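Local coordinates for iron uptake protein A2 (Synechocystis sp., PDB 2VOZ), which binds ferric iron in the periplasm, probably as a substrate-binding subunit of the ABC transporter that imports Fe(3+), at residues E149-P154 / V219-S224; L161-P164 / V168-L171; R188-L193 / A337-E342. All blocks are in the same frame, centred on the assembly; numbering follows the deposited sequence. Where two conformers were deposited one is given.

Contact 1 (E149-P154 / V219-S224); sequences EALADP and VAIANS
Leu151 splits its two methyl groups between two residues of strand 219-223. CD2 rests 4.1 Å from CG1 of Val219, while CD1 lies 4.2 Å from CD1 of Ile221, so the fork of the leucine reaches two successive side chains on one face of the strand; Ala220, between them, points its methyl the other way. The isoleucine and leucine side chains run past each other in opposite directions. Val219 offers the branch anti to its backbone N (chi1 179°), which places CG1 next to the leucine methyl. All three residues are buried and the contact is purely apolar, with no hydrogen bond joining the segments.

Leu151 is presented by a short 3-10 turn, closed by the backbone bond from Ala152 N to Glu149 O (3.3 Å) and followed by one from Asp153 N to Ala150 O. Outside this turn, Asn196 ND2 bonds to the carbonyl oxygens of Leu151 and Asp153, and Glu149 forms a salt bridge with Arg177 of helix 168-181. Leu145, Trp156 and Ile160 pack around both Leu151 and Val219. The strand itself lies between strand 124-136, its antiparallel neighbour, and strand 160-161, its parallel one, with helix 205-213 against the side that Ala220 faces.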
loop_
_atom_site.group_PDB
_atom_site.type_symbol
_atom_site.label_atom_id
_atom_site.label_comp_id
_atom_site.label_asym_id
_atom_site.label_seq_id
_atom_site.Cartn_x
_atom_site.Cartn_y
_atom_site.Cartn_z
ATOM N N GLU B 149 37.318 -12.279 12.111
ATOM C CA GLU B 149 38.208 -12.702 13.201
ATOM C C GLU B 149 39.170 -11.557 13.580
ATOM O O GLU B 149 39.445 -11.320 14.763
ATOM C CB GLU B 149 38.954 -13.967 12.772
ATOM C CG GLU B 149 38.051 -15.262 12.758
ATOM C CD GLU B 149 37.252 -15.472 11.463
ATOM O OE1 GLU B 149 37.093 -14.526 10.664
ATOM O OE2 GLU B 149 36.730 -16.585 11.249
ATOM N N ALA B 150 39.617 -10.796 12.583
ATOM C CA ALA B 150 40.615 -9.731 12.831
ATOM C C ALA B 150 40.022 -8.514 13.497
ATOM O O ALA B 150 40.744 -7.659 13.985
ATOM C CB ALA B 150 41.277 -9.302 11.499
ATOM N N LEU B 151 38.701 -8.406 13.495
ATOM C CA LEU B 151 38.067 -7.283 14.189
ATOM C C LEU B 151 38.201 -7.349 15.721
ATOM O O LEU B 151 37.824 -6.398 16.420
ATOM C CB LEU B 151 36.600 -7.149 13.797
ATOM C CG LEU B 151 36.340 -6.800 12.327
ATOM C CD1 LEU B 151 34.843 -6.700 12.083
ATOM C CD2 LEU B 151 37.023 -5.513 11.829
ATOM N N ALA B 152 38.747 -8.460 16.198
ATOM C CA ALA B 152 39.066 -8.645 17.619
ATOM C C ALA B 152 40.442 -8.053 17.966
ATOM O O ALA B 152 40.791 -7.964 19.161
ATOM C CB ALA B 152 39.004 -10.145 17.993
ATOM N N ASP B 153 41.204 -7.657 16.938
ATOM C CA ASP B 153 42.539 -7.046 17.129
ATOM C C ASP B 153 42.369 -5.725 17.909
ATOM O O ASP B 153 41.409 -4.963 17.703
ATOM C CB ASP B 153 43.246 -6.758 15.780
ATOM C CG ASP B 153 43.668 -8.009 15.026
ATOM O OD1 ASP B 153 44.109 -7.846 13.855
ATOM O OD2 ASP B 153 43.598 -9.140 15.583
ATOM N N PRO B 154 43.312 -5.433 18.823
ATOM C CA PRO B 154 43.120 -4.257 19.682
ATOM C C PRO B 154 43.073 -2.925 18.935
ATOM O O PRO B 154 42.586 -1.953 19.483
ATOM C CB PRO B 154 44.325 -4.301 20.625
ATOM C CG PRO B 154 45.337 -5.146 19.949
ATOM C CD PRO B 154 44.559 -6.156 19.129
ATOM N N VAL B 219 33.619 0.843 11.800
ATOM C CA VAL B 219 33.415 -0.460 11.106
ATOM C C VAL B 219 32.164 -1.107 11.676
ATOM O O VAL B 219 32.017 -1.198 12.890
ATOM C CB VAL B 219 34.608 -1.449 11.266
ATOM C CG1 VAL B 219 34.303 -2.762 10.544
ATOM C CG2 VAL B 219 35.910 -0.807 10.743
ATOM N N ALA B 220 31.236 -1.484 10.798
ATOM C CA ALA B 220 29.991 -2.123 11.248
ATOM C C ALA B 220 29.903 -3.487 10.621
ATOM O O ALA B 220 30.499 -3.732 9.548
ATOM C CB ALA B 220 28.775 -1.319 10.854
ATOM N N ILE B 221 29.150 -4.373 11.292
ATOM C CA ILE B 221 28.810 -5.675 10.722
ATOM C C ILE B 221 27.320 -5.631 10.423
ATOM O O ILE B 221 26.531 -5.295 11.316
ATOM C CB ILE B 221 29.092 -6.803 11.732
ATOM C CG1 ILE B 221 30.597 -6.803 12.104
ATOM C CG2 ILE B 221 28.707 -8.176 11.129
ATOM C CD1 ILE B 221 30.976 -7.842 13.188
ATOM N N ALA B 222 26.940 -5.864 9.166
ATOM C CA ALA B 222 25.515 -5.823 8.778
ATOM C C ALA B 222 25.345 -6.549 7.478
ATOM O O ALA B 222 26.316 -6.885 6.814
ATOM C CB ALA B 222 24.979 -4.389 8.675
ATOM N N ASN B 223 24.106 -6.884 7.140
ATOM C CA ASN B 223 23.888 -7.611 5.904
ATOM C C ASN B 223 24.065 -6.748 4.665
ATOM O O ASN B 223 23.838 -5.526 4.714
ATOM C CB ASN B 223 22.524 -8.246 5.912
ATOM C CG ASN B 223 22.440 -9.405 6.914
ATOM O OD1 ASN B 223 23.468 -9.978 7.325
ATOM N ND2 ASN B 223 21.213 -9.764 7.289
ATOM N N SER B 224 24.394 -7.432 3.574
ATOM C CA SER B 224 24.630 -6.856 2.263
ATOM C C SER B 224 23.440 -6.025 1.724
ATOM O O SER B 224 23.644 -4.909 1.207
ATOM C CB SER B 224 24.972 -8.005 1.271
ATOM O OG SER B 224 23.968 -9.015 1.299
#

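Contact 2 (L161-P164 / V168-L171); sequences LVRP and VYNL
The ring of Tyr169 and the guanidinium of Arg163 meet obliquely, their planes 78° apart, with NH1 of the arginine 3.6 Å from CE2 of the tyrosine. The amide of Asn170 is turned still more steeply to the guanidinium, at 83°, and faces the loop, its ND2 directed at the carbonyl oxygens of Arg163 and Pro164. In this periplasmic-binding-protein fold Arg163 lies in the loop between strand 160-161 and helix 168-181, and Tyr169 and Asn170 in the first turn of that helix. Tyr169 is one of the residues that bind iron, although this structure is the metal-free form. Its OH is hydrogen-bonded to that of Tyr226, another of the iron-binding residues.

Asn170 supplies the polar link between helix and loop. Its ND2 donates to Pro164 O at 2.9 Å, with the acceptor close to the amide plane but the donor well above the plane of the proline carbonyl. The same nitrogen makes a weak, strongly bent bond to Arg163 O (2.9 Å). With CG anti to the carbonyl carbon (chi1 -75°), the amide extends from the helix toward the loop, and Arg131 NH2 on strand 124-136 donates to OD1, which helps to fix its rotation. Shortened to an alanine, this position would probably leave the Pro164 carbonyl without this donor and NH2 of Arg131 without this acceptor, so that the loop would be held less firmly against the helix. Farther out, Trp345 NE1 also bonds to Arg163 O, and the tryptophan side chain touches Asn170. The aliphatic part of Arg163 packs on the same amide, its CG 3.4 Å from Asn170 ND2.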
loop_
_atom_site.group_PDB
_atom_site.type_symbol
_atom_site.label_atom_id
_atom_site.label_comp_id
_atom_site.label_asym_id
_atom_site.label_seq_id
_atom_site.Cartn_x
_atom_site.Cartn_y
_atom_site.Cartn_z
ATOM N N LEU B 161 30.741 -1.341 15.367
ATOM C CA LEU B 161 29.298 -1.203 15.521
ATOM C C LEU B 161 28.545 -2.455 15.094
ATOM O O LEU B 161 28.727 -2.921 13.989
ATOM C CB LEU B 161 28.804 -0.078 14.638
ATOM C CG LEU B 161 29.322 1.278 15.097
ATOM C CD1 LEU B 161 29.293 2.199 13.877
ATOM C CD2 LEU B 161 28.456 1.837 16.238
ATOM N N VAL B 162 27.728 -3.003 15.995
ATOM C CA VAL B 162 26.872 -4.139 15.650
ATOM C C VAL B 162 25.603 -4.089 16.481
ATOM O O VAL B 162 25.618 -3.526 17.590
ATOM C CB VAL B 162 27.626 -5.481 15.822
ATOM C CG1 VAL B 162 27.947 -5.736 17.303
ATOM C CG2 VAL B 162 26.829 -6.643 15.201
ATOM N N ARG B 163 24.517 -4.666 15.938
ATOM C CA ARG B 163 23.231 -4.615 16.648
ATOM C C ARG B 163 23.238 -5.626 17.808
ATOM O O ARG B 163 24.186 -6.388 17.965
ATOM C CB ARG B 163 22.096 -4.860 15.675
ATOM C CG ARG B 163 22.075 -6.293 15.156
ATOM C CD ARG B 163 21.042 -6.472 14.064
ATOM N NE ARG B 163 19.682 -6.113 14.475
ATOM C CZ ARG B 163 18.682 -6.017 13.604
ATOM N NH1 ARG B 163 18.919 -6.230 12.311
ATOM N NH2 ARG B 163 17.458 -5.702 14.027
ATOM N N PRO B 164 22.210 -5.589 18.673
ATOM C CA PRO B 164 22.150 -6.474 19.827
ATOM C C PRO B 164 22.279 -7.989 19.548
ATOM O O PRO B 164 21.897 -8.469 18.474
ATOM C CB PRO B 164 20.787 -6.147 20.428
ATOM C CG PRO B 164 20.587 -4.689 20.133
ATOM C CD PRO B 164 21.104 -4.617 18.683
ATOM N N VAL B 168 18.903 -12.572 15.243
ATOM C CA VAL B 168 19.271 -13.869 14.650
ATOM C C VAL B 168 20.421 -13.789 13.674
ATOM O O VAL B 168 21.191 -14.772 13.536
ATOM C CB VAL B 168 18.066 -14.559 14.035
ATOM C CG1 VAL B 168 17.670 -13.854 12.706
ATOM C CG2 VAL B 168 18.338 -16.093 13.867
ATOM N N TYR B 169 20.575 -12.664 12.962
ATOM C CA TYR B 169 21.739 -12.560 12.070
ATOM C C TYR B 169 23.068 -12.669 12.834
ATOM O O TYR B 169 24.027 -13.277 12.348
ATOM C CB TYR B 169 21.780 -11.229 11.306
ATOM C CG TYR B 169 20.465 -10.805 10.690
ATOM C CD1 TYR B 169 19.548 -11.733 10.226
ATOM C CD2 TYR B 169 20.174 -9.440 10.569
ATOM C CE1 TYR B 169 18.339 -11.296 9.654
ATOM C CE2 TYR B 169 18.995 -9.014 9.995
ATOM C CZ TYR B 169 18.101 -9.934 9.564
ATOM O OH TYR B 169 16.921 -9.468 9.010
ATOM N N ASN B 170 23.129 -12.052 14.000
ATOM C CA ASN B 170 24.310 -12.147 14.870
ATOM C C ASN B 170 24.462 -13.537 15.433
ATOM O O ASN B 170 25.567 -14.083 15.435
ATOM C CB ASN B 170 24.204 -11.150 16.021
ATOM C CG ASN B 170 24.466 -9.735 15.596
ATOM O OD1 ASN B 170 25.112 -9.462 14.559
ATOM N ND2 ASN B 170 23.937 -8.804 16.387
ATOM N N LEU B 171 23.361 -14.107 15.934
ATOM C CA LEU B 171 23.386 -15.480 16.442
ATOM C C LEU B 171 23.980 -16.406 15.375
ATOM O O LEU B 171 24.837 -17.231 15.666
ATOM C CB LEU B 171 21.966 -15.951 16.787
ATOM C CG LEU B 171 21.418 -15.437 18.137
ATOM C CD1 LEU B 171 19.916 -15.696 18.283
ATOM C CD2 LEU B 171 22.182 -16.042 19.294
#

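Contact 3 (R188-L193 / A337-E342)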
loop_
_atom_site.group_PDB
_atom_site.type_symbol
_atom_site.label_atom_id
_atom_site.label_comp_id
_atom_site.label_asym_id
_atom_site.label_seq_id
_atom_site.Cartn_x
_atom_site.Cartn_y
_atom_site.Cartn_z
ATOM N N ARG B 188 37.090 -16.363 22.669
ATOM C CA ARG B 188 38.172 -15.395 22.713
ATOM C C ARG B 188 37.927 -14.281 21.665
ATOM O O ARG B 188 38.112 -13.086 21.948
ATOM C CB ARG B 188 39.494 -16.118 22.474
ATOM C CG ARG B 188 40.686 -15.181 22.465
ATOM C CD ARG B 188 41.888 -15.905 23.011
ATOM N NE ARG B 188 43.135 -15.131 23.040
ATOM C CZ ARG B 188 43.571 -14.375 24.056
ATOM N NH1 ARG B 188 42.849 -14.182 25.173
ATOM N NH2 ARG B 188 44.757 -13.786 23.942
ATOM N N TRP B 189 37.473 -14.680 20.481
ATOM C CA TRP B 189 37.122 -13.722 19.416
ATOM C C TRP B 189 35.999 -12.800 19.898
ATOM O O TRP B 189 36.124 -11.583 19.758
ATOM C CB TRP B 189 36.686 -14.449 18.136
ATOM C CG TRP B 189 36.030 -13.504 17.144
ATOM C CD1 TRP B 189 36.638 -12.522 16.410
ATOM C CD2 TRP B 189 34.660 -13.514 16.752
ATOM N NE1 TRP B 189 35.708 -11.883 15.600
ATOM C CE2 TRP B 189 34.486 -12.480 15.788
ATOM C CE3 TRP B 189 33.550 -14.285 17.128
ATOM C CZ2 TRP B 189 33.238 -12.202 15.186
ATOM C CZ3 TRP B 189 32.305 -14.009 16.531
ATOM C CH2 TRP B 189 32.171 -12.980 15.551
ATOM N N LEU B 190 34.927 -13.369 20.483
ATOM C CA LEU B 190 33.806 -12.540 20.984
ATOM C C LEU B 190 34.299 -11.549 22.037
ATOM O O LEU B 190 33.881 -10.409 22.063
ATOM C CB LEU B 190 32.686 -13.386 21.584
ATOM C CG LEU B 190 31.885 -14.249 20.602
ATOM C CD1 LEU B 190 31.108 -15.305 21.338
ATOM C CD2 LEU B 190 30.988 -13.334 19.729
ATOM N N GLN B 191 35.141 -12.005 22.956
ATOM C CA GLN B 191 35.666 -11.118 23.975
ATOM C C GLN B 191 36.360 -9.910 23.365
ATOM O O GLN B 191 36.122 -8.778 23.785
ATOM C CB GLN B 191 36.690 -11.874 24.828
ATOM C CG GLN B 191 36.008 -12.861 25.771
ATOM C CD GLN B 191 37.034 -13.650 26.531
ATOM O OE1 GLN B 191 38.013 -14.123 25.961
ATOM N NE2 GLN B 191 36.819 -13.803 27.824
ATOM N N GLY B 192 37.229 -10.148 22.379
ATOM C CA GLY B 192 37.931 -9.054 21.696
ATOM C C GLY B 192 36.992 -8.129 20.920
ATOM O O GLY B 192 37.133 -6.904 20.963
ATOM N N LEU B 193 36.026 -8.732 20.219
ATOM C CA LEU B 193 35.010 -7.983 19.471
ATOM C C LEU B 193 34.196 -7.072 20.372
ATOM O O LEU B 193 34.086 -5.859 20.122
ATOM C CB LEU B 193 34.079 -8.969 18.756
ATOM C CG LEU B 193 33.204 -8.283 17.702
ATOM C CD1 LEU B 193 33.989 -7.838 16.434
ATOM C CD2 LEU B 193 32.117 -9.258 17.315
ATOM N N ALA B 337 24.156 -17.990 21.613
ATOM C CA ALA B 337 23.436 -17.102 22.536
ATOM C C ALA B 337 24.107 -17.126 23.900
ATOM O O ALA B 337 24.282 -16.099 24.555
ATOM C CB ALA B 337 21.997 -17.579 22.664
ATOM N N ARG B 338 24.487 -18.321 24.322
ATOM C CA ARG B 338 25.161 -18.464 25.622
ATOM C C ARG B 338 26.495 -17.702 25.660
ATOM O O ARG B 338 26.785 -16.970 26.613
ATOM C CB ARG B 338 25.354 -19.953 25.917
ATOM C CG ARG B 338 26.221 -20.248 27.164
ATOM C CD ARG B 338 26.111 -21.751 27.514
ATOM N NE ARG B 338 26.588 -22.599 26.414
ATOM C CZ ARG B 338 27.837 -22.707 25.972
ATOM N NH1 ARG B 338 28.829 -21.992 26.509
ATOM N NH2 ARG B 338 28.091 -23.574 24.973
ATOM N N LEU B 339 27.322 -17.888 24.644
ATOM C CA LEU B 339 28.646 -17.287 24.629
ATOM C C LEU B 339 28.548 -15.785 24.432
ATOM O O LEU B 339 29.260 -15.027 25.071
ATOM C CB LEU B 339 29.470 -17.877 23.493
ATOM C CG LEU B 339 30.137 -19.225 23.652
ATOM C CD1 LEU B 339 31.033 -19.401 22.410
ATOM C CD2 LEU B 339 30.989 -19.306 24.922
ATOM N N MET B 340 27.632 -15.339 23.572
ATOM C CA MET B 340 27.502 -13.890 23.415
ATOM C C MET B 340 27.073 -13.241 24.712
ATOM O O MET B 340 27.568 -12.187 25.042
ATOM C CB MET B 340 26.564 -13.524 22.267
ATOM C CG MET B 340 27.221 -13.836 20.933
ATOM S SD MET B 340 26.158 -13.299 19.547
ATOM C CE MET B 340 24.717 -14.287 19.799
ATOM N N ASN B 341 26.157 -13.866 25.439
ATOM C CA ASN B 341 25.739 -13.293 26.710
ATOM C C ASN B 341 26.825 -13.397 27.784
ATOM O O ASN B 341 27.052 -12.438 28.518
ATOM C CB ASN B 341 24.405 -13.889 27.131
ATOM C CG ASN B 341 23.253 -13.225 26.375
ATOM O OD1 ASN B 341 22.785 -12.159 26.776
ATOM N ND2 ASN B 341 22.848 -13.809 25.247
ATOM N N GLU B 342 27.537 -14.521 27.821
ATOM C CA GLU B 342 28.625 -14.687 28.774
ATOM C C GLU B 342 29.647 -13.550 28.657
ATOM O O GLU B 342 30.099 -12.999 29.672
ATOM C CB GLU B 342 29.321 -16.036 28.558
ATOM C CG GLU B 342 30.538 -16.247 29.453
ATOM C CD GLU B 342 30.176 -16.729 30.854
ATOM O OE1 GLU B 342 28.979 -16.993 31.102
ATOM O OE2 GLU B 342 31.095 -16.855 31.703
#
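Leu190 carries the contact from helix 183-195, its side chain directed at helix 333-342. CB starts the side chain toward the other helix, and CG, anti to the carbonyl carbon (chi1 -68°), sets the two methyls at the interface. CD1 comes to 3.7 Å from CB of Leu339, near the root of that side chain, and also lies 4.0 Å from the backbone C of the same residue. CD2 lies 4.0 Å from CG of Met340, which CD1 also approaches. The leucine tip therefore meets the root of Leu339 and the CG methylene of Met340, crossing Leu339 at about a right angle and Met340 obliquely. The CA atoms of Leu190 and Met340 are 6.9 Å apart.

Beyond the pair, Val343 and Trp345 in the C-terminal tail also touch Leu190. Leu339 packs back on Glu183 and Arg187 of helix 183-195, and Met340 reaches Thr174 of helix 168-181. Arg338 adds a salt bridge to Glu183 at the exposed side. Between the segments themselves there is no hydrogen bond or charge pair, so the fit of one buried leucine against the root of Leu339 and the CG of Met340 depends on shape and exclusion of water.

Contacts 1 and 3 are buried and wholly apolar, each built on one leucine set against two residues, whereas contact 2 is partly buried and relies on an amide with backbone acceptors close to the iron site. Contact 1 joins a 3-10 turn to a sheet strand, contact 3 two helices, and contact 2 a loop to the helix that follows it. They adjoin one another: strand 219-223 pairs with Leu161 by backbone hydrogen bonds, Leu193 and Trp189 of contact 3 pack against the turn of contact 1, and Leu171 of helix 168-181 packs against Ala337. Contact 3 lies farthest from the chain's centre, and contact 2 nearest to it.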